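Local coordinates for protein SusD homolog (Bacteroides thetaiotaomicron VPI-5482, PDB 3IHV) that probably binds glycans at the outer membrane of this gut bacterium for uptake, as a lipoprotein of the SusD family, at residues E76-Q79 and T80-L84; A83-T86 and G87-R90; T32-M36 and Y37-L41; F127-E130 and L131-F135; P519-D522 and M523-I527. All coordinates share one frame; numbering follows the deposited sequence. Where two conformers were deposited one is given.

Overall arrangement
Contacts 1 and 2 are consecutive turns of helix 75-101 and share Ala83 and Leu84; both are partly buried. The wholly buried contact 4, at the end of helix 107-135, packs against both through Leu131, and here a salt-bridge network is added to the regular backbone bonds. Contact 3, also buried, is an irregular turn bonded to contact 1 by Tyr40 and Ala35 and to contact 4 by Tyr37. Contact 5 is the most peripheral, its centre about 27 Å from the centre of the chain; its short helix meets contact 1 at Trp81 and Gln78, with Arg521 and Asp524 at the surface but Asp522 buried.

Contact 1: E76-Q79 and T80-L84; sequences EVQQ and TWAAL. With EDO (1,2-ethanediol), chain I.
The opening turns of helix 75-101, in the helical N-terminal part of this SusD homologue, bond Glu76-Gln79 to Thr80-Ala83 by regular i to i+4 pairing. Thr80 N donates to Glu76 O at 3.1 Å, Trp81 N to Val77 O at 3.1 Å, Ala82 N to Gln78 O at 2.9 Å and Ala83 N to Gln79 O at 2.9 Å. Among the side chains, Gln78 has two positions, so the approach of its OE1 to the methyl of Ala82 one turn on is doubtful. The neighbouring Gln79 runs out straight beyond CG, and its OE1 bonds to the hydroxyl of Tyr40; Thr80 OG1 bonds to Ala35 O, so two successive residues pin the helix to the irregular turn of residues 32-41. Trp81 belongs to another face. Its CB lies 3.6 Å from Gln78 O, while the indole, with CG opposite the backbone N (chi1 172°), swings away from the preceding turn to meet Phe135 edge-to-face and to pack on Leu131 of helix 107-135. At the indole edge, NE1 makes a weak hydrogen bond of 3.1 Å to O2 of a 1,2-ethanediol, probably from the crystallisation liquor, whose O2 lies near the ring plane. Pro519 and Asp522 of the C-terminal region pack against the same indole.

Contact 2: A83-T86 and G87-R90; sequences ALYT and GIYR. With EDO (1,2-ethanediol), chain K.
Thr86 OG1 is held by two groups: the carbonyl of Ala82, one turn back, and O2 of a 1,2-ethanediol 3.1 Å from OG1, where either hydroxyl could be the donor. The diol, probably from the crystallisation liquor, also brings its C2 to 3.8 Å from Tyr89 CG. The threonine's two branches divide the work. With OG1 beside the backbone N (chi1 -69°), CG2 is left opposite that nitrogen and faces the next turn, where it sits over one face of the Arg90 guanidinium, offset toward its rim and 3.5 Å from Arg90 NE. The two side chains run alongside each other, and Arg90, extended from CG to NE, carries its charged end to Glu3, with which NE forms a salt bridge, and to Thr30. Residues 83-90 lie farther along helix 75-101, whose backbone bonds continue in the regular alpha-helical pattern: Tyr89 N to Tyr85 O at 2.8 Å, Arg90 N to Thr86 O at 2.9 Å. On the flank turned to helix 107-135 the chemistry is apolar. Ile88 lies beside Tyr85, its CD1 4.1 Å from Tyr85 CD1, and both rest on Leu131; Ile88 also touches Tyr128. The Tyr85 ring meets the Trp81 indole with their planes at about 60°, and its hydroxyl bonds to Val139 O. Gly87 sets its carbonyl carbon against CE2 of the Phe127 ring.

Contact 3: T32-M36 and Y37-L41; sequences TLDAM and YGYYL
Asp34 can be followed outward from its backbone, starting where its CB leaves the helical turn and CG lies across from the backbone N (chi1 -158°), swung toward residues 39 and 40. CG comes within 3.9 Å of Tyr39 CB. OD1 then approaches the same CB at 3.3 Å and carries a salt bridge to Arg279, while OD2 lies at the edge of the Tyr39 ring, near its plane and 3.7 Å from CD2. Carboxylate and ring planes are 39° apart. Two waters each donate to OD2 and also to Tyr40 OH, so aspartate and phenol are joined through a pair of solvent bridges; the phenol has a further partner on helix 75-101. The ring of Tyr40 lies with one face over the Asp34 carbonyl and the Ala35 backbone, CD2 being 3.4 Å from Ala35 CA. On the other flank, selenomethionine Met36 bends at chi2 and chi3 and runs beside Leu41, with SE 3.8 Å from Leu41 CD1; its CE meets the Tyr37 ring, whose hydroxyl bonds to Glu130. The backbone widens here. Leu33 O takes Met36 N and, from the opposite face of its plane, Gly38 N at 3.0 Å; this bond and Leu41 N to Met36 O at 2.9 Å are of the pi type, five residues apart. Tyr40 N to Asp34 O, at 2.9 Å, spans six, with Tyr39 at the N-cap position of helix 40-44. A carboxylate tied to an arginine and two donating waters would probably be stabilised as the anion, whereas the Met36 flank, packed against Leu84 and Phe127, is largely apolar.

Contact 4: F127-E130 and L131-F135; sequences FYFE and LVRRF
A single carboxylate oxygen, Glu130 OE1, takes three N-H bonds from two successive arginines. Arg133 comes side-on, with NE at 2.9 Å and NH2 at 3.0 Å from Glu130 OE1, and the oxygen lies in its guanidinium plane; Arg134 NE reaches the same Glu130 OE1 at 2.9 Å. Each donor meets OE1 more than 40° out of the carboxylate plane, and the carboxylate is inclined by about 50° to both guanidinium planes. Glu130 gets there by bending at chi2, and Arg133 by placing CG between the backbone N and carbonyl carbon, after which its chain extends to NE. This salt-bridge network sits near the C-terminal end of helix 107-135, in the helical N-terminal part of this SusD homologue, and all nine residues of the contact are buried. The second oxygen, OE2, takes the hydroxyl of Tyr37 and a water 2.6 Å away from OE2, which in turn accepts from Arg134 NH2; Arg134 also reaches Asn46. Crowding positive charge round OE1 probably keeps the glutamate ionised. Arg133 CD lies over the face of the Phe129 ring in a CH-pi contact, 3.8 Å from the ring centroid and 15° off the normal. Phe129 itself packs against helix 195-210. On the other flank, Tyr128 CD1 touches Leu131 CD1 at 4.1 Å, and Leu131 fits against Leu84 of helix 75-101.

Contact 5: P519-D522 and M523-I527; sequences PQRD and MDLCI. With EDO (1,2-ethanediol), chain J; EDO (1,2-ethanediol), chain I.
Polar side-chain bonding is led by Gln520 and Asp524: Gln520 NE2 donates to Asp524 OD1 at 2.9 Å with an N-H...O angle of 159°, the carboxylate oxygen lying in the amide plane but itself met from above its own plane. Gln520 bends at chi2 (63°) to bring NE2 there, while its OE1 bonds to Thr72. Charge is paired at Asp522, where OD1 receives a salt bridge from the adjacent Arg521 NH1 at 3.2 Å and, in addition, O1 of a 1,2-ethanediol at 2.6 Å; a second diol makes a weak bond. Both diols are probably from the crystallisation liquor. A methyl packs over a charged plane: Leu525 CD1 lies over the centre of the Arg521 guanidinium, 3.6 Å from Arg521 CZ. In the backbone, Met523 N donates to Pro519 O and Asp524 N to Gln520 O, each at 2.9 Å, but the bonds then weaken: Leu525 N is shared between Arg521 O and Asp522 O, and Cys526 N reaches Asp522 O, all three weak hydrogen bonds. Such fading is what the last turn of a short helix shows, here helix 520-525, which begins after Pro519 at the N-cap position and lies against the start of helix 75-101.

Contact 1: E76-Q79 and T80-L84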
# COMPACT_ATOMS: atom_id res chain seq x y z
N GLU A 76 -9.17 0.74 16.03
CA GLU A 76 -8.59 0.27 14.78
C GLU A 76 -7.08 0.10 14.85
O GLU A 76 -6.53 -0.83 14.26
CB GLU A 76 -8.94 1.21 13.62
CG GLU A 76 -10.43 1.30 13.28
CD GLU A 76 -11.23 2.27 14.14
OE1 GLU A 76 -10.72 2.78 15.16
OE2 GLU A 76 -12.40 2.51 13.76
N VAL A 77 -6.43 1.01 15.59
CA VAL A 77 -5.00 0.98 15.77
C VAL A 77 -4.61 -0.29 16.52
O VAL A 77 -3.71 -1.02 16.09
CB VAL A 77 -4.51 2.22 16.49
CG1 VAL A 77 -3.01 2.12 16.75
CG2 VAL A 77 -4.86 3.50 15.64
N GLN A 78 -5.30 -0.57 17.63
CA GLN A 78 -5.05 -1.80 18.37
C GLN A 78 -5.31 -3.03 17.49
O GLN A 78 -4.56 -4.03 17.56
CB GLN A 78 -5.89 -1.87 19.65
CG GLN A 78 -5.54 -3.06 20.57
CD GLN A 78 -6.21 -4.37 20.18
OE1 GLN A 78 -5.74 -5.47 20.54
NE2 GLN A 78 -7.31 -4.28 19.48
N GLN A 79 -6.34 -3.00 16.67
CA GLN A 79 -6.64 -4.16 15.83
C GLN A 79 -5.55 -4.48 14.81
O GLN A 79 -5.25 -5.65 14.56
CB GLN A 79 -7.98 -3.94 15.12
CG GLN A 79 -9.17 -3.98 16.08
CD GLN A 79 -10.49 -3.55 15.44
OE1 GLN A 79 -10.51 -2.87 14.43
NE2 GLN A 79 -11.60 -3.96 16.05
N THR A 80 -4.95 -3.44 14.22
CA THR A 80 -3.87 -3.64 13.26
C THR A 80 -2.61 -4.15 13.97
O THR A 80 -1.96 -5.08 13.49
CB THR A 80 -3.61 -2.41 12.43
OG1 THR A 80 -4.74 -2.15 11.60
CG2 THR A 80 -2.38 -2.59 11.57
N TRP A 81 -2.31 -3.56 15.14
CA TRP A 81 -1.17 -4.02 15.93
C TRP A 81 -1.34 -5.52 16.19
O TRP A 81 -0.42 -6.31 15.95
CB TRP A 81 -1.07 -3.21 17.21
CG TRP A 81 -0.09 -3.65 18.25
CD1 TRP A 81 -0.30 -4.55 19.26
CD2 TRP A 81 1.20 -3.08 18.47
NE1 TRP A 81 0.82 -4.60 20.07
CE2 TRP A 81 1.75 -3.70 19.61
CE3 TRP A 81 1.94 -2.11 17.80
CZ2 TRP A 81 3.00 -3.39 20.08
CZ3 TRP A 81 3.21 -1.80 18.29
CH2 TRP A 81 3.71 -2.43 19.42
N ALA A 82 -2.52 -5.92 16.67
CA ALA A 82 -2.82 -7.32 16.96
C ALA A 82 -2.76 -8.19 15.71
O ALA A 82 -2.24 -9.29 15.75
CB ALA A 82 -4.20 -7.45 17.66
N ALA A 83 -3.28 -7.72 14.59
CA ALA A 83 -3.28 -8.51 13.37
C ALA A 83 -1.86 -8.76 12.85
O ALA A 83 -1.52 -9.87 12.40
CB ALA A 83 -4.16 -7.85 12.26
N LEU A 84 -1.01 -7.73 12.90
CA LEU A 84 0.38 -7.90 12.47
C LEU A 84 1.05 -8.95 13.32
O LEU A 84 1.75 -9.84 12.81
CB LEU A 84 1.14 -6.55 12.52
CG LEU A 84 0.72 -5.59 11.39
CD1 LEU A 84 1.08 -4.06 11.65
CD2 LEU A 84 1.33 -6.07 10.01
C1 EDO I . 2.74 -8.02 21.92
O1 EDO I . 1.59 -8.38 21.19
C2 EDO I . 3.11 -6.61 21.62
O2 EDO I . 2.42 -5.72 22.52

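Contact 2: A83-T86 and G87-R90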
# COMPACT_ATOMS: atom_id res chain seq x y z
N ALA A 83 -3.28 -7.72 14.59
CA ALA A 83 -3.28 -8.51 13.37
C ALA A 83 -1.86 -8.76 12.85
O ALA A 83 -1.52 -9.87 12.40
CB ALA A 83 -4.16 -7.85 12.26
N LEU A 84 -1.01 -7.73 12.90
CA LEU A 84 0.38 -7.90 12.47
C LEU A 84 1.05 -8.95 13.32
O LEU A 84 1.75 -9.84 12.81
CB LEU A 84 1.14 -6.55 12.52
CG LEU A 84 0.72 -5.59 11.39
CD1 LEU A 84 1.08 -4.06 11.65
CD2 LEU A 84 1.33 -6.07 10.01
N TYR A 85 0.88 -8.84 14.64
CA TYR A 85 1.48 -9.84 15.54
C TYR A 85 0.91 -11.24 15.34
O TYR A 85 1.61 -12.23 15.53
CB TYR A 85 1.46 -9.36 17.00
CG TYR A 85 2.63 -8.40 17.27
CD1 TYR A 85 3.94 -8.89 17.32
CD2 TYR A 85 2.44 -7.04 17.43
CE1 TYR A 85 5.02 -8.06 17.50
CE2 TYR A 85 3.53 -6.19 17.62
CZ TYR A 85 4.80 -6.70 17.68
OH TYR A 85 5.89 -5.88 17.88
N THR A 86 -0.34 -11.33 14.91
CA THR A 86 -0.93 -12.63 14.59
C THR A 86 -0.23 -13.19 13.34
O THR A 86 0.09 -14.38 13.28
CB THR A 86 -2.44 -12.50 14.38
OG1 THR A 86 -3.08 -12.22 15.64
CG2 THR A 86 -3.04 -13.78 13.81
N GLY A 87 -0.04 -12.34 12.34
CA GLY A 87 0.68 -12.74 11.13
C GLY A 87 2.04 -13.27 11.49
O GLY A 87 2.45 -14.33 10.99
N ILE A 88 2.74 -12.54 12.35
CA ILE A 88 4.09 -12.91 12.83
C ILE A 88 4.05 -14.24 13.57
O ILE A 88 4.92 -15.09 13.33
CB ILE A 88 4.69 -11.77 13.66
CG1 ILE A 88 5.01 -10.60 12.73
CG2 ILE A 88 5.97 -12.19 14.44
CD1 ILE A 88 5.22 -9.21 13.39
N TYR A 89 3.03 -14.43 14.42
CA TYR A 89 2.86 -15.69 15.14
C TYR A 89 2.71 -16.84 14.13
O TYR A 89 3.34 -17.89 14.25
CB TYR A 89 1.63 -15.62 16.05
CG TYR A 89 1.39 -16.93 16.76
CD1 TYR A 89 0.71 -17.95 16.14
CD2 TYR A 89 1.90 -17.14 18.03
CE1 TYR A 89 0.54 -19.18 16.78
CE2 TYR A 89 1.71 -18.35 18.68
CZ TYR A 89 1.04 -19.36 18.04
OH TYR A 89 0.89 -20.58 18.68
N ARG A 90 1.86 -16.63 13.14
CA ARG A 90 1.61 -17.67 12.12
C ARG A 90 2.88 -17.99 11.35
O ARG A 90 3.19 -19.16 11.13
CB ARG A 90 0.49 -17.27 11.20
CG ARG A 90 -0.89 -17.29 11.91
CD ARG A 90 -1.91 -16.57 11.08
NE ARG A 90 -3.21 -16.57 11.72
CZ ARG A 90 -4.28 -15.92 11.27
NH1 ARG A 90 -4.22 -15.16 10.18
NH2 ARG A 90 -5.42 -16.01 11.94
C1 EDO K . -0.72 -13.96 19.34
O1 EDO K . -0.34 -12.84 18.54
C2 EDO K . -1.37 -15.01 18.47
O2 EDO K . -2.42 -14.44 17.69

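Contact 3: T32-M36 and Y37-L41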
# COMPACT_ATOMS: atom_id res chain seq x y z
N THR A 32 -5.72 -10.59 4.26
CA THR A 32 -7.08 -10.27 3.80
C THR A 32 -7.96 -9.71 4.91
O THR A 32 -9.10 -9.34 4.65
CB THR A 32 -7.79 -11.47 3.13
OG1 THR A 32 -7.89 -12.56 4.05
CG2 THR A 32 -7.03 -11.89 1.85
N LEU A 33 -7.47 -9.71 6.14
CA LEU A 33 -8.21 -9.12 7.25
C LEU A 33 -8.52 -7.63 7.02
O LEU A 33 -7.72 -6.89 6.46
CB LEU A 33 -7.44 -9.26 8.56
CG LEU A 33 -7.35 -10.68 9.17
CD1 LEU A 33 -6.26 -10.68 10.19
CD2 LEU A 33 -8.66 -11.19 9.79
N ASP A 34 -9.66 -7.22 7.55
CA ASP A 34 -10.09 -5.85 7.49
C ASP A 34 -9.01 -4.95 8.12
O ASP A 34 -8.67 -3.90 7.59
CB ASP A 34 -11.44 -5.76 8.23
CG ASP A 34 -12.30 -4.55 7.82
OD1 ASP A 34 -12.55 -4.35 6.62
OD2 ASP A 34 -12.77 -3.85 8.73
N ALA A 35 -8.43 -5.41 9.23
CA ALA A 35 -7.39 -4.68 9.93
C ALA A 35 -6.03 -4.69 9.25
O ALA A 35 -5.09 -4.02 9.68
CB ALA A 35 -7.25 -5.22 11.39
N MSE A 36 -5.90 -5.51 8.21
CA MSE A 36 -4.73 -5.59 7.35
C MSE A 36 -5.12 -4.93 6.01
O MSE A 36 -5.58 -3.78 6.03
CB MSE A 36 -4.28 -7.05 7.20
CG MSE A 36 -3.87 -7.68 8.52
SE MSE A 36 -2.13 -7.09 9.14
CE MSE A 36 -1.00 -7.94 7.78
N TYR A 37 -5.02 -5.62 4.87
CA TYR A 37 -5.21 -4.93 3.58
C TYR A 37 -6.65 -4.84 3.10
O TYR A 37 -6.90 -4.22 2.07
CB TYR A 37 -4.23 -5.50 2.52
CG TYR A 37 -2.80 -5.34 2.99
CD1 TYR A 37 -2.16 -4.14 2.86
CD2 TYR A 37 -2.12 -6.38 3.64
CE1 TYR A 37 -0.87 -3.95 3.35
CE2 TYR A 37 -0.83 -6.21 4.12
CZ TYR A 37 -0.22 -5.00 3.99
OH TYR A 37 1.05 -4.83 4.50
N GLY A 38 -7.60 -5.45 3.82
CA GLY A 38 -8.98 -5.31 3.43
C GLY A 38 -9.46 -3.86 3.59
O GLY A 38 -10.37 -3.43 2.87
N TYR A 39 -8.82 -3.11 4.51
CA TYR A 39 -9.26 -1.74 4.83
C TYR A 39 -8.24 -0.88 5.55
O TYR A 39 -7.88 0.18 5.05
CB TYR A 39 -10.58 -1.84 5.62
CG TYR A 39 -11.21 -0.56 6.09
CD1 TYR A 39 -11.16 0.60 5.34
CD2 TYR A 39 -12.02 -0.56 7.21
CE1 TYR A 39 -11.80 1.78 5.77
CE2 TYR A 39 -12.66 0.61 7.65
CZ TYR A 39 -12.51 1.77 6.93
OH TYR A 39 -13.15 2.89 7.37
N TYR A 40 -7.73 -1.30 6.71
CA TYR A 40 -6.90 -0.35 7.44
C TYR A 40 -5.54 -0.04 6.82
O TYR A 40 -5.16 1.12 6.66
CB TYR A 40 -6.72 -0.74 8.92
CG TYR A 40 -7.98 -0.99 9.74
CD1 TYR A 40 -9.23 -0.61 9.32
CD2 TYR A 40 -7.86 -1.52 11.02
CE1 TYR A 40 -10.36 -0.85 10.13
CE2 TYR A 40 -8.94 -1.79 11.78
CZ TYR A 40 -10.20 -1.45 11.35
OH TYR A 40 -11.29 -1.71 12.12
N LEU A 41 -4.77 -1.07 6.51
CA LEU A 41 -3.44 -0.86 5.94
C LEU A 41 -3.46 -0.47 4.46
O LEU A 41 -2.44 -0.01 3.94
CB LEU A 41 -2.56 -2.11 6.09
CG LEU A 41 -2.12 -2.45 7.52
CD1 LEU A 41 -1.29 -3.77 7.48
CD2 LEU A 41 -1.33 -1.32 8.21
O HOH W 1 -12.78 -4.48 11.35
O HOH W 2 -13.92 -1.74 10.24

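Contact 4: F127-E130 and L131-F135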
# COMPACT_ATOMS: atom_id res chain seq x y z
N PHE A 127 5.38 -8.02 7.56
CA PHE A 127 4.62 -7.68 8.77
C PHE A 127 5.46 -6.79 9.70
O PHE A 127 4.98 -5.76 10.19
CB PHE A 127 4.16 -8.91 9.54
CG PHE A 127 3.30 -9.86 8.75
CD1 PHE A 127 2.46 -9.42 7.73
CD2 PHE A 127 3.35 -11.21 9.02
CE1 PHE A 127 1.66 -10.33 7.03
CE2 PHE A 127 2.57 -12.08 8.32
CZ PHE A 127 1.74 -11.65 7.33
N TYR A 128 6.71 -7.16 9.91
CA TYR A 128 7.61 -6.32 10.72
C TYR A 128 7.88 -4.98 10.10
O TYR A 128 8.07 -4.00 10.83
CB TYR A 128 8.92 -6.99 11.10
CG TYR A 128 8.81 -7.90 12.29
CD1 TYR A 128 8.67 -7.39 13.56
CD2 TYR A 128 8.83 -9.27 12.14
CE1 TYR A 128 8.55 -8.21 14.66
CE2 TYR A 128 8.72 -10.10 13.23
CZ TYR A 128 8.59 -9.57 14.47
OH TYR A 128 8.48 -10.42 15.54
N PHE A 129 7.91 -4.91 8.76
CA PHE A 129 8.12 -3.63 8.10
C PHE A 129 6.97 -2.70 8.43
O PHE A 129 7.19 -1.53 8.73
CB PHE A 129 8.24 -3.82 6.58
CG PHE A 129 8.49 -2.54 5.80
CD1 PHE A 129 9.41 -1.61 6.24
CD2 PHE A 129 7.86 -2.31 4.61
CE1 PHE A 129 9.66 -0.45 5.55
CE2 PHE A 129 8.13 -1.13 3.90
CZ PHE A 129 9.05 -0.23 4.37
N GLU A 130 5.73 -3.18 8.28
CA GLU A 130 4.56 -2.38 8.63
C GLU A 130 4.63 -1.94 10.08
O GLU A 130 4.36 -0.77 10.39
CB GLU A 130 3.23 -3.09 8.37
CG GLU A 130 2.92 -3.35 6.91
CD GLU A 130 2.40 -2.13 6.14
OE1 GLU A 130 2.75 -0.98 6.50
OE2 GLU A 130 1.67 -2.31 5.13
N LEU A 131 4.97 -2.86 10.98
CA LEU A 131 5.05 -2.51 12.40
C LEU A 131 6.09 -1.44 12.64
O LEU A 131 5.82 -0.42 13.29
CB LEU A 131 5.41 -3.72 13.29
CG LEU A 131 4.30 -4.71 13.63
CD1 LEU A 131 4.88 -5.97 14.30
CD2 LEU A 131 3.25 -4.01 14.53
N VAL A 132 7.28 -1.64 12.13
CA VAL A 132 8.32 -0.69 12.42
C VAL A 132 8.08 0.70 11.79
O VAL A 132 8.35 1.72 12.43
CB VAL A 132 9.74 -1.22 12.07
CG1 VAL A 132 10.03 -1.17 10.53
CG2 VAL A 132 10.80 -0.45 12.84
N ARG A 133 7.57 0.75 10.56
CA ARG A 133 7.41 2.04 9.93
C ARG A 133 6.20 2.78 10.52
O ARG A 133 6.21 4.02 10.58
CB ARG A 133 7.33 1.97 8.39
CG ARG A 133 6.03 1.42 7.82
CD ARG A 133 6.22 1.18 6.34
NE ARG A 133 5.01 0.71 5.70
CZ ARG A 133 4.71 0.92 4.43
NH1 ARG A 133 5.48 1.67 3.67
NH2 ARG A 133 3.60 0.44 3.94
N ARG A 134 5.15 2.07 10.92
CA ARG A 134 3.95 2.71 11.42
C ARG A 134 3.95 3.01 12.91
O ARG A 134 3.34 4.00 13.35
CB ARG A 134 2.69 1.90 11.03
CG ARG A 134 2.53 1.80 9.52
CD ARG A 134 1.30 1.01 9.10
NE ARG A 134 1.14 1.08 7.67
CZ ARG A 134 0.54 2.06 7.00
NH1 ARG A 134 -0.01 3.12 7.60
NH2 ARG A 134 0.51 1.99 5.67
N PHE A 135 4.61 2.14 13.69
CA PHE A 135 4.65 2.23 15.13
C PHE A 135 6.00 2.60 15.71
O PHE A 135 6.08 2.91 16.89
CB PHE A 135 4.13 0.95 15.77
CG PHE A 135 2.66 0.66 15.49
CD1 PHE A 135 1.67 1.22 16.29
CD2 PHE A 135 2.27 -0.16 14.44
CE1 PHE A 135 0.30 0.96 16.07
CE2 PHE A 135 0.91 -0.43 14.24
CZ PHE A 135 -0.06 0.14 15.04
O HOH W 3 0.35 -0.38 4.11

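Contact 5: P519-D522 and M523-I527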
# COMPACT_ATOMS: atom_id res chain seq x y z
N PRO A 519 -0.69 0.95 20.95
CA PRO A 519 -2.06 0.90 21.47
C PRO A 519 -2.13 0.96 23.00
O PRO A 519 -1.33 0.34 23.71
CB PRO A 519 -2.61 -0.42 20.94
CG PRO A 519 -1.78 -0.74 19.74
CD PRO A 519 -0.40 -0.17 20.04
N GLN A 520 -3.08 1.72 23.50
CA GLN A 520 -3.19 1.88 24.94
C GLN A 520 -3.36 0.55 25.66
O GLN A 520 -2.81 0.35 26.72
CB GLN A 520 -4.37 2.79 25.29
CG GLN A 520 -4.37 3.20 26.75
CD GLN A 520 -3.14 4.02 27.10
OE1 GLN A 520 -2.78 4.95 26.39
NE2 GLN A 520 -2.48 3.67 28.23
N ARG A 521 -4.13 -0.37 25.08
CA ARG A 521 -4.34 -1.68 25.68
C ARG A 521 -3.00 -2.36 25.93
O ARG A 521 -2.81 -2.95 26.97
CB ARG A 521 -5.17 -2.58 24.79
CG ARG A 521 -5.37 -4.01 25.38
CD ARG A 521 -5.88 -5.03 24.33
NE ARG A 521 -5.66 -6.44 24.76
CZ ARG A 521 -4.62 -7.22 24.43
NH1 ARG A 521 -3.62 -6.82 23.64
NH2 ARG A 521 -4.59 -8.47 24.90
N ASP A 522 -2.10 -2.28 24.96
CA ASP A 522 -0.78 -2.89 25.09
C ASP A 522 0.13 -2.14 26.03
O ASP A 522 0.87 -2.75 26.81
CB ASP A 522 -0.16 -3.11 23.70
CG ASP A 522 -1.06 -3.97 22.84
OD1 ASP A 522 -0.96 -5.21 22.95
OD2 ASP A 522 -1.95 -3.46 22.16
N MSE A 523 0.04 -0.82 26.04
CA MSE A 523 0.77 -0.01 27.02
C MSE A 523 0.40 -0.45 28.43
O MSE A 523 1.27 -0.63 29.30
CB MSE A 523 0.41 1.48 26.86
CG MSE A 523 0.92 2.12 25.58
SE MSE A 523 2.88 2.23 25.53
CE MSE A 523 3.22 2.93 27.22
N ASP A 524 -0.91 -0.61 28.65
CA ASP A 524 -1.45 -1.01 29.93
C ASP A 524 -1.03 -2.41 30.39
O ASP A 524 -1.03 -2.68 31.58
CB ASP A 524 -2.99 -0.94 29.91
CG ASP A 524 -3.52 0.50 29.84
OD1 ASP A 524 -2.77 1.45 30.06
OD2 ASP A 524 -4.71 0.67 29.57
N LEU A 525 -0.74 -3.30 29.45
CA LEU A 525 -0.34 -4.67 29.78
C LEU A 525 1.17 -4.90 29.85
O LEU A 525 1.58 -5.87 30.44
CB LEU A 525 -0.91 -5.63 28.75
CG LEU A 525 -2.43 -5.84 28.77
CD1 LEU A 525 -2.84 -6.56 27.50
CD2 LEU A 525 -2.82 -6.60 30.01
N CYS A 526 1.97 -3.99 29.28
CA CYS A 526 3.42 -4.19 29.16
C CYS A 526 4.12 -3.04 29.90
O CYS A 526 4.35 -1.97 29.33
CB CYS A 526 3.78 -4.20 27.68
SG CYS A 526 2.94 -5.52 26.74
N ILE A 527 4.43 -3.29 31.15
CA ILE A 527 4.97 -2.29 32.05
C ILE A 527 6.31 -1.68 31.59
O ILE A 527 6.63 -0.58 32.03
CB ILE A 527 5.09 -2.85 33.48
CG1 ILE A 527 5.16 -1.74 34.53
CG2 ILE A 527 6.27 -3.85 33.56
CD1 ILE A 527 4.94 -2.26 35.99
C1 EDO J . 0.28 -7.39 25.47
O1 EDO J . 0.69 -6.79 24.23
C2 EDO J . -0.42 -8.70 25.20
O2 EDO J . 0.37 -9.47 24.30
C1 EDO I . 2.74 -8.02 21.92
O1 EDO I . 1.59 -8.38 21.19
C2 EDO I . 3.11 -6.61 21.62
O2 EDO I . 2.42 -5.72 22.52